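Local structure of Lv-ranaspumin (Lv-RSN-1) (Leptodactylus vastus, 4K82) at residues 17-22 / 60-65. The protein is a surfactant protein of the frog's foam nest and probably helps to form or stabilise the foam by acting at the air-water interface. Sequence-based numbering, arbitrary orientation. Where two conformers were deposited one is given.
Sequences ACLTKA and RTLERA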
loop_
_atom_site.group_PDB
_atom_site.type_symbol
_atom_site.label_atom_id
_atom_site.label_comp_id
_atom_site.label_asym_id
_atom_site.label_seq_id
_atom_site.Cartn_x
_atom_site.Cartn_y
_atom_site.Cartn_z
ATOM N N ALA A 17 -11.232 -20.057 -5.623
ATOM C CA ALA A 17 -10.698 -20.452 -6.914
ATOM C C ALA A 17 -10.321 -19.221 -7.727
ATOM O O ALA A 17 -9.238 -19.153 -8.310
ATOM C CB ALA A 17 -11.719 -21.284 -7.673
ATOM N N CYS A 18 -11.231 -18.254 -7.762
ATOM C CA CYS A 18 -11.036 -17.044 -8.547
ATOM C C CYS A 18 -9.842 -16.258 -8.007
ATOM O O CYS A 18 -9.020 -15.748 -8.772
ATOM C CB CYS A 18 -12.305 -16.190 -8.514
ATOM S SG CYS A 18 -12.185 -14.600 -9.375
ATOM N N LEU A 19 -9.767 -16.167 -6.683
ATOM C CA LEU A 19 -8.680 -15.461 -6.021
ATOM C C LEU A 19 -7.343 -16.121 -6.335
ATOM O O LEU A 19 -6.365 -15.445 -6.656
ATOM C CB LEU A 19 -8.905 -15.441 -4.506
ATOM C CG LEU A 19 -7.796 -14.779 -3.701
ATOM C CD1 LEU A 19 -7.647 -13.316 -4.129
ATOM C CD2 LEU A 19 -8.103 -14.894 -2.218
ATOM N N THR A 20 -7.314 -17.448 -6.235
ATOM C CA THR A 20 -6.119 -18.240 -6.525
ATOM C C THR A 20 -5.542 -17.931 -7.909
ATOM O O THR A 20 -4.343 -17.679 -8.061
ATOM C CB THR A 20 -6.432 -19.752 -6.435
ATOM O OG1 THR A 20 -6.862 -20.075 -5.108
ATOM C CG2 THR A 20 -5.213 -20.577 -6.781
ATOM N N LYS A 21 -6.402 -17.945 -8.919
ATOM C CA LYS A 21 -5.956 -17.668 -10.274
ATOM C C LYS A 21 -5.543 -16.205 -10.413
ATOM O O LYS A 21 -4.533 -15.887 -11.052
ATOM C CB LYS A 21 -7.058 -18.009 -11.281
ATOM C CG LYS A 21 -6.559 -18.072 -12.721
ATOM C CD LYS A 21 -7.705 -18.112 -13.719
ATOM C CE LYS A 21 -8.557 -16.853 -13.634
ATOM N NZ LYS A 21 -7.746 -15.595 -13.518
ATOM N N ALA A 22 -6.326 -15.320 -9.801
ATOM C CA ALA A 22 -6.084 -13.887 -9.894
ATOM C C ALA A 22 -4.697 -13.500 -9.368
ATOM O O ALA A 22 -4.060 -12.589 -9.894
ATOM C CB ALA A 22 -7.168 -13.121 -9.154
ATOM N N ARG A 60 -13.824 -3.355 -4.318
ATOM C CA ARG A 60 -13.413 -2.818 -5.615
ATOM C C ARG A 60 -12.158 -3.494 -6.130
ATOM O O ARG A 60 -12.046 -3.807 -7.310
ATOM C CB ARG A 60 -13.183 -1.307 -5.536
ATOM C CG ARG A 60 -14.450 -0.487 -5.361
ATOM C CD ARG A 60 -14.150 1.000 -5.478
ATOM N NE ARG A 60 -13.286 1.456 -4.396
ATOM C CZ ARG A 60 -13.714 2.121 -3.327
ATOM N NH1 ARG A 60 -12.854 2.490 -2.392
ATOM N NH2 ARG A 60 -15.000 2.429 -3.201
ATOM N N THR A 61 -11.185 -3.683 -5.244
ATOM C CA THR A 61 -9.934 -4.315 -5.620
ATOM C C THR A 61 -10.169 -5.726 -6.157
ATOM O O THR A 61 -9.591 -6.110 -7.167
ATOM C CB THR A 61 -8.987 -4.365 -4.409
ATOM O OG1 THR A 61 -8.670 -3.028 -4.017
ATOM C CG2 THR A 61 -7.716 -5.105 -4.739
ATOM N N LEU A 62 -11.031 -6.491 -5.493
ATOM C CA LEU A 62 -11.334 -7.848 -5.961
ATOM C C LEU A 62 -12.087 -7.837 -7.291
ATOM O O LEU A 62 -11.814 -8.658 -8.167
ATOM C CB LEU A 62 -12.094 -8.629 -4.899
ATOM C CG LEU A 62 -11.166 -8.956 -3.733
ATOM C CD1 LEU A 62 -12.003 -9.360 -2.552
ATOM C CD2 LEU A 62 -10.189 -10.054 -4.129
ATOM N N GLU A 63 -13.014 -6.902 -7.437
ATOM C CA GLU A 63 -13.761 -6.790 -8.693
ATOM C C GLU A 63 -12.834 -6.519 -9.873
ATOM O O GLU A 63 -12.990 -7.113 -10.949
ATOM C CB GLU A 63 -14.823 -5.705 -8.592
ATOM C CG GLU A 63 -15.960 -6.063 -7.654
ATOM C CD GLU A 63 -17.233 -5.299 -7.961
ATOM O OE1 GLU A 63 -17.356 -4.782 -9.092
ATOM O OE2 GLU A 63 -18.112 -5.223 -7.073
ATOM N N ARG A 64 -11.864 -5.635 -9.667
ATOM C CA ARG A 64 -10.912 -5.284 -10.717
ATOM C C ARG A 64 -10.089 -6.494 -11.153
ATOM O O ARG A 64 -9.555 -6.529 -12.266
ATOM C CB ARG A 64 -9.987 -4.156 -10.241
ATOM C CG ARG A 64 -10.690 -2.818 -10.083
ATOM C CD ARG A 64 -9.808 -1.806 -9.365
ATOM N NE ARG A 64 -8.488 -1.707 -9.984
ATOM C CZ ARG A 64 -7.346 -1.904 -9.336
ATOM N NH1 ARG A 64 -6.191 -1.798 -9.978
ATOM N NH2 ARG A 64 -7.357 -2.197 -8.042
ATOM N N ALA A 65 -9.984 -7.482 -10.271
ATOM C CA ALA A 65 -9.248 -8.700 -10.570
ATOM C C ALA A 65 -10.158 -9.790 -11.122
ATOM O O ALA A 65 -9.697 -10.879 -11.467
ATOM C CB ALA A 65 -8.512 -9.196 -9.329
#
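Ala22 and Ala65 meet methyl to methyl, CB of Ala22 lying 4.2 Å from CB of Ala65, and the Ala22 methyl also sits out beyond the carbonyl oxygen of Ala65, 4.1 Å from its O. Both CB atoms point at the opposite segment, and with side chains this short the backbones come near each other: the two CA atoms, of Ala22 and Ala65, are 6.1 Å apart. Three residues earlier in each segment the second touch is made by the branch ends of two leucines, CD1 of Leu19 reaching CD2 of Leu62 at 4.1 Å. Here the backbones stand farther apart, and the side chains meet at a slant. Leu19 has CG anti to its own N (chi1 177°), whereas Leu62 has CG anti to its carbonyl carbon (chi1 -71°); together with chi2 this directs the two methyls at each other.

Leu19 also packs on Leu96 and Leu99 of helix 89-102, and Leu62 on Leu69 and Ile72 of helix 69-76, while Ala22 touches Leu29 and Cys67. Ala65 N gives weak bonds to the O atoms of both Thr61 and Leu62. Cys67 forms a disulfide with Cys18, tying helix 14-24 covalently to the chain just after segment 60-65. The contact is thus apolar packing of helix 14-24 against the C-terminal part of helix 48-64, beside a disulfide, in a largely alpha-helical protein. No hydrogen bond joins the two segments, which bury 128 Å² between them; their direct attraction is therefore dispersive and hydrophobic, modest in extent, and the nearby disulfide probably helps to hold them at this separation.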